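Long-range contacts in aldolase (Klebsiella pneumoniae, PDB 6VOQ), which belongs to the class II aldolase and adducin family, whose members are built on an AraD-like fold, and carries a bound zinc ion: residues A[112-117]-A[127-132]; A[116-121]-A[195-200]. One frame throughout, in Å; residues are numbered along the deposited sequence.

Contact 1. Residues A[112-117]-A[127-132]; sequences HNCIRP and GDVPVV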
loop_
_atom_site.group_PDB
_atom_site.type_symbol
_atom_site.label_atom_id
_atom_site.label_comp_id
_atom_site.label_asym_id
_atom_site.label_seq_id
_atom_site.Cartn_x
_atom_site.Cartn_y
_atom_site.Cartn_z
ATOM N N HIS A 112 9.810 6.502 -28.481
ATOM C CA HIS A 112 10.448 5.231 -28.791
ATOM C C HIS A 112 10.976 4.508 -27.564
ATOM O O HIS A 112 11.222 3.300 -27.634
ATOM C CB HIS A 112 11.619 5.425 -29.759
ATOM C CG HIS A 112 11.300 6.257 -30.959
ATOM N ND1 HIS A 112 10.651 5.749 -32.066
ATOM C CD2 HIS A 112 11.579 7.550 -31.246
ATOM C CE1 HIS A 112 10.535 6.698 -32.977
ATOM N NE2 HIS A 112 11.089 7.801 -32.504
ATOM N N ASN A 113 11.167 5.213 -26.454
ATOM C CA ASN A 113 11.810 4.621 -25.283
ATOM C C ASN A 113 11.528 5.562 -24.110
ATOM O O ASN A 113 12.309 6.473 -23.832
ATOM C CB ASN A 113 13.298 4.427 -25.517
ATOM C CG ASN A 113 14.014 3.874 -24.303
ATOM O OD1 ASN A 113 13.401 3.230 -23.440
ATOM N ND2 ASN A 113 15.322 4.123 -24.228
ATOM N N CYS A 114 10.410 5.332 -23.435
ATOM C CA CYS A 114 9.937 6.271 -22.430
ATOM C C CYS A 114 10.547 6.043 -21.058
ATOM O O CYS A 114 10.346 6.871 -20.166
ATOM C CB CYS A 114 8.419 6.193 -22.313
ATOM S SG CYS A 114 7.864 4.639 -21.647
ATOM N N ILE A 115 11.264 4.947 -20.854
ATOM C CA ILE A 115 11.893 4.667 -19.573
ATOM C C ILE A 115 13.404 4.747 -19.755
ATOM O O ILE A 115 14.016 3.879 -20.382
ATOM C CB ILE A 115 11.462 3.309 -19.013
ATOM C CG1 ILE A 115 9.936 3.223 -19.008
ATOM C CG2 ILE A 115 11.978 3.157 -17.604
ATOM C CD1 ILE A 115 9.397 2.073 -18.250
ATOM N N ARG A 116 14.002 5.790 -19.212
ATOM C CA ARG A 116 15.446 5.951 -19.188
ATOM C C ARG A 116 16.039 5.098 -18.071
ATOM O O ARG A 116 15.824 5.390 -16.890
ATOM C CB ARG A 116 15.795 7.419 -18.987
ATOM C CG ARG A 116 17.254 7.758 -19.165
ATOM C CD ARG A 116 17.366 9.258 -19.102
ATOM N NE ARG A 116 18.718 9.750 -18.896
ATOM C CZ ARG A 116 18.984 10.962 -18.426
ATOM N NH1 ARG A 116 17.981 11.777 -18.093
ATOM N NH2 ARG A 116 20.243 11.350 -18.279
ATOM N N PRO A 117 16.816 4.066 -18.399
ATOM C CA PRO A 117 17.125 3.025 -17.406
ATOM C C PRO A 117 18.133 3.473 -16.349
ATOM O O PRO A 117 19.214 3.985 -16.660
ATOM C CB PRO A 117 17.671 1.873 -18.262
ATOM C CG PRO A 117 18.193 2.522 -19.486
ATOM C CD PRO A 117 17.311 3.717 -19.744
ATOM N N GLY A 127 13.147 -4.527 -22.479
ATOM C CA GLY A 127 13.717 -3.677 -23.505
ATOM C C GLY A 127 13.064 -2.310 -23.514
ATOM O O GLY A 127 12.462 -1.874 -22.534
ATOM N N ASP A 128 13.175 -1.635 -24.657
ATOM C CA ASP A 128 12.594 -0.309 -24.787
ATOM C C ASP A 128 11.076 -0.383 -24.765
ATOM O O ASP A 128 10.472 -1.380 -25.169
ATOM C CB ASP A 128 13.048 0.367 -26.080
ATOM C CG ASP A 128 14.509 0.771 -26.051
ATOM O OD1 ASP A 128 15.204 0.442 -25.068
ATOM O OD2 ASP A 128 14.970 1.399 -27.028
ATOM N N VAL A 129 10.465 0.705 -24.303
ATOM C CA VAL A 129 9.017 0.810 -24.198
ATOM C C VAL A 129 8.522 1.989 -25.030
ATOM O O VAL A 129 8.685 3.146 -24.623
ATOM C CB VAL A 129 8.579 0.942 -22.731
ATOM C CG1 VAL A 129 7.069 0.991 -22.654
ATOM C CG2 VAL A 129 9.134 -0.232 -21.895
ATOM N N PRO A 130 7.908 1.747 -26.185
ATOM C CA PRO A 130 7.361 2.845 -26.987
ATOM C C PRO A 130 6.066 3.394 -26.396
ATOM O O PRO A 130 5.439 2.807 -25.513
ATOM C CB PRO A 130 7.107 2.192 -28.347
ATOM C CG PRO A 130 6.817 0.772 -28.009
ATOM C CD PRO A 130 7.687 0.437 -26.822
ATOM N N VAL A 131 5.667 4.550 -26.913
ATOM C CA VAL A 131 4.485 5.249 -26.435
ATOM C C VAL A 131 3.504 5.362 -27.587
ATOM O O VAL A 131 3.872 5.794 -28.684
ATOM C CB VAL A 131 4.832 6.634 -25.868
ATOM C CG1 VAL A 131 3.569 7.345 -25.416
ATOM C CG2 VAL A 131 5.821 6.487 -24.706
ATOM N N VAL A 132 2.267 4.948 -27.342
ATOM C CA VAL A 132 1.198 5.091 -28.318
ATOM C C VAL A 132 0.468 6.379 -27.977
ATOM O O VAL A 132 0.169 6.610 -26.797
ATOM C CB VAL A 132 0.250 3.884 -28.305
ATOM C CG1 VAL A 132 -0.955 4.167 -29.190
ATOM C CG2 VAL A 132 0.994 2.621 -28.735
HETATM O O HOH W 1 13.364 2.163 -29.292
#
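One backbone bond joins the loop 112-117 to the chain running into strand 131-132: the amide of C114 donates to the carbonyl of V129, with C114 N to V129 O at 3.0 Å and an N-H...O angle of 160°. Because the touching parts run 109° apart, this is a crossing of two chains and not a strand pair, and the closest CA atoms are those of H112 and P130 at 4.3 Å. The same V129 carbonyl also receives a CA-H...O contact from N113, clearly bent at the hydrogen.

Beside this bond the side chains of N113 and D128 lie on one another as flat groups. Amide and carboxylate planes differ by 4°, and N113 CG sits 3.6 Å from D128 CG, so the two ends meet face over face while their chains slant past each other. N113 reaches this place with CG anti to its backbone N. A water ties the same corner together, donating to H112 O and to D128 OD2, each at 2.9 Å.

Further along, the contact turns apolar. C114 CB packs against V131 CG2 at 3.5 Å, and its SG, turned between backbone N and carbonyl carbon, lies 3.9 Å from V129 CG1. I115 CD1 approaches V129 CG2 more loosely, at 4.3 Å.

In the fold, I115 and V129 both rest on L180 of helix 170-190, while C114 touches L157 of strand 155-158. P130 and V132 bond through their backbones to L157, which places strand 131-132 alongside 155-158 at the margin of the sheet within this chain, with helix 140-149 packed against P130 and V132.

Contact 2. Residues A[116-121]-A[195-200]; sequences RPFTPY and IRYLTA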
loop_
_atom_site.group_PDB
_atom_site.type_symbol
_atom_site.label_atom_id
_atom_site.label_comp_id
_atom_site.label_asym_id
_atom_site.label_seq_id
_atom_site.Cartn_x
_atom_site.Cartn_y
_atom_site.Cartn_z
ATOM N N ARG A 116 14.002 5.790 -19.212
ATOM C CA ARG A 116 15.446 5.951 -19.188
ATOM C C ARG A 116 16.039 5.098 -18.071
ATOM O O ARG A 116 15.824 5.390 -16.890
ATOM C CB ARG A 116 15.795 7.419 -18.987
ATOM C CG ARG A 116 17.254 7.758 -19.165
ATOM C CD ARG A 116 17.366 9.258 -19.102
ATOM N NE ARG A 116 18.718 9.750 -18.896
ATOM C CZ ARG A 116 18.984 10.962 -18.426
ATOM N NH1 ARG A 116 17.981 11.777 -18.093
ATOM N NH2 ARG A 116 20.243 11.350 -18.279
ATOM N N PRO A 117 16.816 4.066 -18.399
ATOM C CA PRO A 117 17.125 3.025 -17.406
ATOM C C PRO A 117 18.133 3.473 -16.349
ATOM O O PRO A 117 19.214 3.985 -16.660
ATOM C CB PRO A 117 17.671 1.873 -18.262
ATOM C CG PRO A 117 18.193 2.522 -19.486
ATOM C CD PRO A 117 17.311 3.717 -19.744
ATOM N N PHE A 118 17.755 3.266 -15.081
ATOM C CA PHE A 118 18.641 3.377 -13.928
ATOM C C PHE A 118 18.707 2.082 -13.133
ATOM O O PHE A 118 19.322 2.064 -12.067
ATOM C CB PHE A 118 18.187 4.509 -12.992
ATOM C CG PHE A 118 16.713 4.503 -12.714
ATOM C CD1 PHE A 118 16.176 3.657 -11.750
ATOM C CD2 PHE A 118 15.857 5.328 -13.431
ATOM C CE1 PHE A 118 14.809 3.638 -11.499
ATOM C CE2 PHE A 118 14.491 5.319 -13.183
ATOM C CZ PHE A 118 13.963 4.468 -12.218
ATOM N N THR A 119 18.044 1.026 -13.591
ATOM C CA THR A 119 18.137 -0.322 -13.053
ATOM C C THR A 119 18.191 -1.264 -14.233
ATOM O O THR A 119 17.640 -0.962 -15.300
ATOM C CB THR A 119 16.941 -0.680 -12.165
ATOM O OG1 THR A 119 15.729 -0.300 -12.832
ATOM C CG2 THR A 119 17.039 0.036 -10.838
ATOM N N PRO A 120 18.869 -2.413 -14.101
ATOM C CA PRO A 120 19.114 -3.267 -15.268
ATOM C C PRO A 120 17.930 -4.116 -15.706
ATOM O O PRO A 120 17.930 -4.604 -16.843
ATOM C CB PRO A 120 20.269 -4.164 -14.798
ATOM C CG PRO A 120 20.054 -4.274 -13.346
ATOM C CD PRO A 120 19.520 -2.939 -12.889
ATOM N N TYR A 121 16.916 -4.291 -14.864
ATOM C CA TYR A 121 15.994 -5.406 -15.050
ATOM C C TYR A 121 14.980 -5.163 -16.161
ATOM O O TYR A 121 14.637 -6.102 -16.886
ATOM C CB TYR A 121 15.324 -5.715 -13.710
ATOM C CG TYR A 121 16.383 -5.935 -12.658
ATOM C CD1 TYR A 121 17.181 -7.078 -12.693
ATOM C CD2 TYR A 121 16.637 -4.979 -11.674
ATOM C CE1 TYR A 121 18.176 -7.284 -11.767
ATOM C CE2 TYR A 121 17.639 -5.181 -10.734
ATOM C CZ TYR A 121 18.405 -6.338 -10.788
ATOM O OH TYR A 121 19.404 -6.567 -9.870
ATOM N N ILE A 195 20.068 11.321 -10.322
ATOM C CA ILE A 195 20.015 9.875 -10.470
ATOM C C ILE A 195 21.290 9.395 -11.144
ATOM O O ILE A 195 21.771 10.012 -12.106
ATOM C CB ILE A 195 18.766 9.479 -11.278
ATOM C CG1 ILE A 195 17.517 9.932 -10.523
ATOM C CG2 ILE A 195 18.740 7.970 -11.583
ATOM C CD1 ILE A 195 16.278 9.917 -11.335
ATOM N N ARG A 196 21.845 8.297 -10.629
ATOM C CA ARG A 196 22.942 7.564 -11.268
ATOM C C ARG A 196 22.349 6.667 -12.355
ATOM O O ARG A 196 22.091 5.480 -12.152
ATOM C CB ARG A 196 23.707 6.740 -10.232
ATOM C CG ARG A 196 25.233 6.729 -10.373
ATOM C CD ARG A 196 25.706 6.062 -11.654
ATOM N NE ARG A 196 25.432 4.629 -11.674
ATOM C CZ ARG A 196 25.781 3.813 -12.667
ATOM N NH1 ARG A 196 26.422 4.273 -13.732
ATOM N NH2 ARG A 196 25.476 2.532 -12.600
ATOM N N TYR A 197 22.110 7.250 -13.527
ATOM C CA TYR A 197 21.579 6.470 -14.642
ATOM C C TYR A 197 22.597 5.430 -15.120
ATOM O O TYR A 197 23.810 5.573 -14.929
ATOM C CB TYR A 197 21.195 7.382 -15.811
ATOM C CG TYR A 197 19.954 8.208 -15.580
ATOM C CD1 TYR A 197 18.695 7.625 -15.597
ATOM C CD2 TYR A 197 20.040 9.575 -15.344
ATOM C CE1 TYR A 197 17.551 8.379 -15.383
ATOM C CE2 TYR A 197 18.907 10.334 -15.136
ATOM C CZ TYR A 197 17.667 9.728 -15.152
ATOM O OH TYR A 197 16.551 10.486 -14.943
ATOM N N LEU A 198 22.096 4.374 -15.756
ATOM C CA LEU A 198 22.999 3.401 -16.351
ATOM C C LEU A 198 23.663 4.017 -17.574
ATOM O O LEU A 198 22.995 4.652 -18.398
ATOM C CB LEU A 198 22.252 2.129 -16.730
ATOM C CG LEU A 198 21.701 1.264 -15.594
ATOM C CD1 LEU A 198 21.352 -0.138 -16.106
ATOM C CD2 LEU A 198 22.676 1.198 -14.437
ATOM N N THR A 199 24.985 3.853 -17.680
ATOM C CA THR A 199 25.717 4.388 -18.817
ATOM C C THR A 199 25.286 3.683 -20.094
ATOM O O THR A 199 24.627 2.641 -20.069
ATOM C CB THR A 199 27.224 4.232 -18.623
ATOM O OG1 THR A 199 27.586 2.840 -18.688
ATOM C CG2 THR A 199 27.650 4.819 -17.285
ATOM N N ALA A 200 25.679 4.262 -21.227
ATOM C CA ALA A 200 25.345 3.642 -22.503
ATOM C C ALA A 200 25.952 2.247 -22.613
ATOM O O ALA A 200 25.316 1.329 -23.138
ATOM C CB ALA A 200 25.803 4.527 -23.662
HETATM O O HOH W 2 20.319 5.215 -18.833
#
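The loop leading to helix 121-125 meets the linker before the C-terminal helix 200-204, and R116 of the first stacks on Y197 of the second. The guanidinium lies flat over one ring face: the planes are 12° apart, and R116 CZ stands 3.6 Å from the ring centroid of Y197, 24° off the normal, a cation-pi contact. An extended chain from CG to NE lays R116 CD over the same face as a CH-pi contact. I195 CG2 covers the opposite face, so the phenol ring is sandwiched between cation and methyl.

At the edge of that ring, P117 O lies in its plane and accepts the backbone N-H of L198, with L198 N to P117 O at 3.0 Å and an N-H...O angle of 160°. A water also grips this carbonyl, donating to P117 O at 2.7 Å and to L198 O at 2.8 Å.

F118 CB meets I195 CG2 at 3.8 Å, and F118 CD2 approaches Y197 CE1 at 4.0 Å. L198 starts out toward the other segment, and L198 CD1 lies 3.8 Å from T119 C.

N160 of the second subunit donates through ND2 to both F118 O and R196 O, so this junction forms part of the subunit interface. The P120 side chain is about 8 Å from a bound zinc ion, and Y121 stacks on H96 of the second subunit, a zinc-site residue. Within the chain, F118 packs on L186 and I187 of helix 170-190, whereas P117 and L198 share V203 of helix 200-204.

Contacts 1 and 2 are centred 13 Å apart on the same side of the chain's centre and share R116 and P117, yet their segments touch nowhere else. Both start from the loop between helices 98-104 and 121-125. Its middle part (112-117), in contact 1, meets the chain leaving helix 121-125, a local connection across nine residues; its end (116-121), in contact 2, meets the distant linker 195-200, with 73 residues in between. Helix 170-190 packs against both. The loop thus joins the outermost strand of the sheet within this chain, 131-132, to the C-terminal part of the chain, and the second subunit touches contact 2 but not contact 1.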